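Side-chain contacts in DHHA1 domain protein (Clostridium perfringens, PDB 3KEW), which binds a zinc ion and probably hydrolyses mischarged tRNA(Ala), as the editing domains of alanyl-tRNA synthetases do: residues Arg91-Gly94 against Met95-Leu99; Glu141-Lys144 against Glu145-Leu149; Pro200-Thr203 against Arg204-Gln207. All coordinates share one frame; numbering follows the deposited sequence.

Contact 1. Residues Arg91-Gly94 against Met95-Leu99; sequences RFDG and MQQHL. With ZN (zinc ion), chain C.
F92 and Q96, D93 and Q97, and R91 and M95 pair one turn apart on helix 88-112. The same helix carries the HxxxH zinc motif, H98 and H102, of the editing domains related to alanyl- and threonyl-tRNA synthetases. The aromatic contacts gather round F92. Q96 reaches back over one face of the ring: its CG sits near the ring normal, 4.2 Å from the F92 centroid, and its amide lies stacked with a 29° tilt, Q96 NE2 3.4 Å from F92 CE2. The same nitrogen is hydrogen-bonded to D205 O, which probably helps to hold the amide over the ring. M95 meets the same ring differently, with SD at the edge, a Met-aromatic contact with SD 4.1 Å from F92 CD1. On its other flank the M95 sulfur sits by the edge of the R91 guanidinium, SD 3.9 Å from NH1, while the R91 charge is paired with D49.

Among the polar contacts, D93 O takes two bonds from one residue. Q97 N gives the ordinary helical bond, and Q97 NE2 adds a second at 3.1 Å to D93 O because the chain folds back at chi2 (-36°). The amide also makes a weak bond to D93 OD1, but that carboxylate is held mainly by R230, and Q97 NE2 is also bonded to A227 O.

The metal contact comes from the next residue. H98 N bonds G94 O, while the imidazole swings away from that turn, with CG anti to the backbone N (chi1 -160°). H98 ND1 is hydrogen-bonded to Q46 OE1, which probably helps to orient the ring. C195, H102 and three waters complete the zinc shell, to which H98 NE2 is bonded at 2.3 Å.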
# COMPACT_ATOMS: atom_id res chain seq x y z
N ARG A 91 2.74 6.95 -6.26
CA ARG A 91 1.71 6.58 -5.30
C ARG A 91 0.95 5.39 -5.82
O ARG A 91 0.85 4.36 -5.14
CB ARG A 91 0.69 7.71 -5.20
CG ARG A 91 0.31 8.17 -3.85
CD ARG A 91 -0.11 7.12 -2.85
NE ARG A 91 -0.40 7.89 -1.64
CZ ARG A 91 -1.62 8.18 -1.21
NH1 ARG A 91 -2.68 7.69 -1.83
NH2 ARG A 91 -1.77 8.93 -0.14
N PHE A 92 0.37 5.57 -7.00
CA PHE A 92 -0.55 4.61 -7.60
C PHE A 92 0.16 3.30 -7.94
O PHE A 92 -0.42 2.21 -7.76
CB PHE A 92 -1.24 5.23 -8.83
CG PHE A 92 -2.48 4.49 -9.26
CD1 PHE A 92 -3.52 4.28 -8.36
CD2 PHE A 92 -2.61 4.01 -10.56
CE1 PHE A 92 -4.68 3.59 -8.74
CE2 PHE A 92 -3.76 3.32 -10.96
CZ PHE A 92 -4.80 3.11 -10.04
N ASP A 93 1.40 3.40 -8.41
CA ASP A 93 2.23 2.21 -8.67
C ASP A 93 2.30 1.31 -7.44
O ASP A 93 2.01 0.13 -7.52
CB ASP A 93 3.64 2.61 -9.13
CG ASP A 93 4.56 1.41 -9.26
OD1 ASP A 93 4.20 0.45 -9.99
OD2 ASP A 93 5.65 1.41 -8.64
N GLY A 94 2.67 1.91 -6.30
CA GLY A 94 2.73 1.20 -5.02
C GLY A 94 1.38 0.67 -4.55
O GLY A 94 1.31 -0.41 -3.99
N MET A 95 0.32 1.45 -4.78
CA MET A 95 -1.05 1.00 -4.47
C MET A 95 -1.39 -0.29 -5.24
O MET A 95 -1.92 -1.24 -4.65
CB MET A 95 -2.08 2.11 -4.78
CG MET A 95 -2.04 3.36 -3.85
SD MET A 95 -3.05 4.78 -4.36
CE MET A 95 -4.67 4.13 -3.93
N GLN A 96 -1.09 -0.30 -6.54
CA GLN A 96 -1.36 -1.46 -7.42
C GLN A 96 -0.55 -2.71 -7.06
O GLN A 96 -1.11 -3.82 -7.00
CB GLN A 96 -1.13 -1.11 -8.90
CG GLN A 96 -2.16 -0.14 -9.47
CD GLN A 96 -1.87 0.25 -10.90
OE1 GLN A 96 -0.76 0.68 -11.23
NE2 GLN A 96 -2.87 0.14 -11.76
N GLN A 97 0.75 -2.55 -6.79
CA GLN A 97 1.60 -3.70 -6.41
C GLN A 97 1.19 -4.35 -5.10
O GLN A 97 1.29 -5.57 -4.96
CB GLN A 97 3.08 -3.34 -6.33
CG GLN A 97 3.65 -2.62 -7.53
CD GLN A 97 3.09 -3.08 -8.87
OE1 GLN A 97 3.17 -4.26 -9.23
NE2 GLN A 97 2.53 -2.14 -9.63
N HIS A 98 0.73 -3.53 -4.16
CA HIS A 98 0.33 -4.03 -2.84
C HIS A 98 -0.99 -4.79 -2.92
O HIS A 98 -1.09 -5.90 -2.39
CB HIS A 98 0.24 -2.88 -1.83
CG HIS A 98 0.31 -3.32 -0.40
ND1 HIS A 98 0.72 -2.47 0.61
CD2 HIS A 98 0.03 -4.50 0.20
CE1 HIS A 98 0.68 -3.11 1.76
NE2 HIS A 98 0.27 -4.34 1.54
N LEU A 99 -2.00 -4.20 -3.54
CA LEU A 99 -3.28 -4.89 -3.74
C LEU A 99 -3.08 -6.12 -4.64
O LEU A 99 -3.70 -7.15 -4.41
CB LEU A 99 -4.37 -3.94 -4.30
CG LEU A 99 -5.73 -4.56 -4.69
CD1 LEU A 99 -6.41 -5.23 -3.50
CD2 LEU A 99 -6.69 -3.55 -5.31
ZN ZN C . -0.61 -5.84 3.08
O HOH W 1 -1.18 -7.21 4.76
O HOH W 2 0.42 -7.83 2.46
O HOH W 3 1.37 -5.43 4.39

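Contact 2. Residues Glu141-Lys144 against Glu145-Leu149; sequences EAEK and EANRL
N147 folds back on E143 one turn earlier in helix 136-152, an i to i+4 side-chain contact on a helix that packs against helix 88-112 and strand 209-217. This is the tight part. E143 O is gripped twice by the same residue: N147 N gives the helical bond at 3.1 Å to E143 O, and N147 ND2 comes in at 3.0 Å to that oxygen. The two donors approach from opposite faces of the carbonyl plane. The amide nitrogen stands 43° above it, and its N-H...O angle is also the more bent. N147 can do this because its CG lies beside its own backbone N (chi1 -81°), which turns the amide down the helix. There it runs alongside the E143 chain, pointing the same way, with ND2 4.0 Å from E143 CG. Both polar ends look to strand 209-217: N147 ND2 also bonds I209 O, and E143 OE1 takes the bond of I211 N, while R140 pairs with E143 OE2. The small A142 and A146 occupy the buried side, where A146 CB lies 3.4 Å from A142 O.

E145 marks the border, its side chain touching C107 and L111 of helix 88-112. The solvent side, K144 and R148, is looser. K144 is extended and exposed; its CB and CG come near E145 N, and its carbonyl bonds R148 N. R148 reaches back to E145 in a bidentate salt bridge made side-on. E145 bends at chi2 (81°) to offer its carboxylate; R148 meets both oxygens from above the carboxylate plane, although they lie close to the guanidinium plane. The R148 NE to E145 OE1 bond is 3.0 Å long, and the straighter R148 NH2 to E145 OE2 bond 2.9 Å.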
# COMPACT_ATOMS: atom_id res chain seq x y z
N GLU A 141 -3.21 -20.88 -13.23
CA GLU A 141 -4.63 -20.83 -12.87
C GLU A 141 -4.94 -19.71 -11.86
O GLU A 141 -6.02 -19.11 -11.89
CB GLU A 141 -5.10 -22.18 -12.32
CG GLU A 141 -5.39 -23.20 -13.41
CD GLU A 141 -5.65 -24.61 -12.87
OE1 GLU A 141 -5.61 -24.81 -11.64
OE2 GLU A 141 -5.89 -25.51 -13.70
N ALA A 142 -3.99 -19.43 -10.96
CA ALA A 142 -4.16 -18.34 -9.99
C ALA A 142 -4.04 -16.97 -10.66
O ALA A 142 -4.84 -16.08 -10.38
CB ALA A 142 -3.16 -18.48 -8.84
N GLU A 143 -3.06 -16.83 -11.55
CA GLU A 143 -2.92 -15.66 -12.43
C GLU A 143 -4.19 -15.35 -13.23
O GLU A 143 -4.63 -14.20 -13.31
CB GLU A 143 -1.73 -15.86 -13.38
CG GLU A 143 -1.39 -14.63 -14.24
CD GLU A 143 -0.34 -14.92 -15.31
OE1 GLU A 143 0.55 -14.08 -15.52
OE2 GLU A 143 -0.41 -15.99 -15.95
N LYS A 144 -4.79 -16.40 -13.81
CA LYS A 144 -6.02 -16.29 -14.58
C LYS A 144 -7.18 -15.80 -13.71
O LYS A 144 -7.91 -14.88 -14.09
CB LYS A 144 -6.36 -17.64 -15.20
CG LYS A 144 -7.28 -17.58 -16.41
CD LYS A 144 -7.48 -18.97 -17.01
CE LYS A 144 -8.31 -18.93 -18.29
NZ LYS A 144 -8.58 -20.30 -18.80
N GLU A 145 -7.32 -16.42 -12.54
CA GLU A 145 -8.38 -16.08 -11.60
C GLU A 145 -8.23 -14.66 -11.05
O GLU A 145 -9.22 -13.93 -10.89
CB GLU A 145 -8.45 -17.12 -10.48
CG GLU A 145 -9.47 -16.84 -9.38
CD GLU A 145 -10.90 -17.23 -9.74
OE1 GLU A 145 -11.15 -17.66 -10.88
OE2 GLU A 145 -11.77 -17.13 -8.86
N ALA A 146 -6.99 -14.25 -10.78
CA ALA A 146 -6.72 -12.89 -10.32
C ALA A 146 -7.21 -11.87 -11.34
O ALA A 146 -7.95 -10.94 -11.00
CB ALA A 146 -5.24 -12.70 -10.03
N ASN A 147 -6.82 -12.08 -12.60
CA ASN A 147 -7.25 -11.24 -13.71
C ASN A 147 -8.75 -11.29 -13.95
O ASN A 147 -9.35 -10.29 -14.33
CB ASN A 147 -6.49 -11.60 -14.97
CG ASN A 147 -5.12 -10.99 -15.01
OD1 ASN A 147 -4.98 -9.77 -15.06
ND2 ASN A 147 -4.09 -11.82 -14.98
N ARG A 148 -9.35 -12.45 -13.72
CA ARG A 148 -10.80 -12.59 -13.77
C ARG A 148 -11.51 -11.73 -12.72
O ARG A 148 -12.53 -11.10 -13.02
CB ARG A 148 -11.23 -14.06 -13.62
CG ARG A 148 -12.72 -14.26 -13.87
CD ARG A 148 -13.18 -15.66 -13.55
NE ARG A 148 -13.20 -15.92 -12.11
CZ ARG A 148 -14.22 -15.64 -11.30
NH1 ARG A 148 -15.32 -15.05 -11.77
NH2 ARG A 148 -14.14 -15.93 -10.02
N LEU A 149 -10.97 -11.70 -11.50
CA LEU A 149 -11.56 -10.88 -10.44
C LEU A 149 -11.27 -9.38 -10.61
O LEU A 149 -12.05 -8.55 -10.12
CB LEU A 149 -11.16 -11.38 -9.04
CG LEU A 149 -11.69 -12.75 -8.61
CD1 LEU A 149 -11.16 -13.13 -7.23
CD2 LEU A 149 -13.23 -12.81 -8.64

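Contact 3. Residues Pro200-Thr203 against Arg204-Gln207; sequences PRNT and RDLQ
N202 and D205 cross at about a right angle where the loop after strand 191-194 tightens into a 3-10 turn, residues 204-206, in the second additional domain shared by threonyl- and alanyl-tRNA synthetases. The amide plane of N202 stands 87° from the D205 carboxylate. With CG between the backbone N and the carbonyl carbon (chi1 54°), the N202 side chain is bent over the start of the turn, and its OD1 accepts from D205 N at 2.9 Å. The donor lies nearly on the line of the N202 side-chain C=O. The cost of this approach is that D205 OD2 comes to 3.0 Å from N202 OD1, two acceptors that would probably repel each other. The other carboxylate oxygen, D205 OD1, is held by Y12.

P200 packs on D205 from another side, its ring CB 3.6 Å from D205 CB, and touches M95 of helix 88-112 as well. L206 packs on L99 and L103 of the same helix. T203 bonds across the turn through its carbonyl, while its hydroxyl is engaged by L149 and L154. The donor to that carbonyl, L206 N, approaches from 57° above the carbonyl plane, and L206 CB lies 3.2 Å from T203 O.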
# COMPACT_ATOMS: atom_id res chain seq x y z
N PRO A 200 -5.93 0.67 -3.63
CA PRO A 200 -7.05 1.15 -4.46
C PRO A 200 -8.39 0.69 -3.88
O PRO A 200 -8.41 -0.18 -3.02
CB PRO A 200 -6.79 0.49 -5.82
CG PRO A 200 -5.32 0.15 -5.82
CD PRO A 200 -5.05 -0.24 -4.39
N ARG A 201 -9.49 1.29 -4.31
CA ARG A 201 -10.80 0.99 -3.73
C ARG A 201 -11.55 -0.09 -4.48
O ARG A 201 -12.64 -0.50 -4.06
CB ARG A 201 -11.66 2.24 -3.61
CG ARG A 201 -11.42 3.03 -2.33
CD ARG A 201 -12.54 4.02 -2.09
NE ARG A 201 -12.06 5.21 -1.39
CZ ARG A 201 -12.85 6.13 -0.84
NH1 ARG A 201 -14.17 6.01 -0.89
NH2 ARG A 201 -12.30 7.18 -0.24
N ASN A 202 -10.97 -0.55 -5.58
CA ASN A 202 -11.51 -1.68 -6.32
C ASN A 202 -10.43 -2.49 -7.04
O ASN A 202 -9.31 -1.99 -7.24
CB ASN A 202 -12.63 -1.24 -7.28
CG ASN A 202 -12.21 -0.12 -8.23
OD1 ASN A 202 -11.26 -0.26 -9.00
ND2 ASN A 202 -12.94 0.99 -8.18
N THR A 203 -10.75 -3.72 -7.42
CA THR A 203 -9.79 -4.57 -8.15
C THR A 203 -9.58 -4.13 -9.62
O THR A 203 -8.52 -4.39 -10.20
CB THR A 203 -10.16 -6.07 -8.08
OG1 THR A 203 -11.47 -6.28 -8.62
CG2 THR A 203 -10.10 -6.60 -6.61
N ARG A 204 -10.58 -3.46 -10.21
CA ARG A 204 -10.47 -2.93 -11.58
C ARG A 204 -9.32 -1.94 -11.73
O ARG A 204 -8.67 -1.90 -12.78
CB ARG A 204 -11.80 -2.29 -12.03
CG ARG A 204 -11.87 -1.77 -13.48
CD ARG A 204 -11.46 -2.79 -14.53
NE ARG A 204 -11.37 -2.19 -15.87
CZ ARG A 204 -10.31 -1.53 -16.34
NH1 ARG A 204 -9.21 -1.37 -15.60
NH2 ARG A 204 -10.34 -1.03 -17.56
N ASP A 205 -9.05 -1.17 -10.67
CA ASP A 205 -7.90 -0.26 -10.61
C ASP A 205 -6.53 -0.90 -10.83
O ASP A 205 -5.56 -0.21 -11.14
CB ASP A 205 -7.91 0.51 -9.29
CG ASP A 205 -8.69 1.81 -9.36
OD1 ASP A 205 -8.36 2.74 -8.59
OD2 ASP A 205 -9.61 1.93 -10.19
N LEU A 206 -6.45 -2.22 -10.66
CA LEU A 206 -5.22 -2.97 -10.95
C LEU A 206 -4.87 -3.08 -12.44
O LEU A 206 -3.72 -3.32 -12.77
CB LEU A 206 -5.29 -4.37 -10.36
CG LEU A 206 -4.68 -4.73 -9.01
CD1 LEU A 206 -4.35 -3.53 -8.17
CD2 LEU A 206 -5.65 -5.64 -8.30
N GLN A 207 -5.88 -2.94 -13.30
CA GLN A 207 -5.79 -3.05 -14.78
C GLN A 207 -5.56 -4.49 -15.23
O GLN A 207 -6.43 -5.11 -15.86
CB GLN A 207 -4.71 -2.13 -15.41
CG GLN A 207 -4.76 -0.64 -15.04
CD GLN A 207 -3.48 0.11 -15.44
OE1 GLN A 207 -2.87 -0.19 -16.47
NE2 GLN A 207 -3.07 1.07 -14.63

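In the fold
From the N terminus, contact 1 comes first, on helix 88-112 just after the barrel; contact 2 follows on helix 136-152, and contact 3 lies in the loop between strands 191-194 and 209-217. Each is local, so none closes a long loop, and the three run in series without nesting or crossing. Contact 3 touches both others. It lies against contact 1, where M95 O is 3.3 Å from P200 CD and Q96 O 3.5 Å from L206 CD1, and it meets the end of contact 2 through T203 and L149. Contacts 1 and 2 do not touch, their nearest atoms about 8 Å apart, although their two helices meet directly further along.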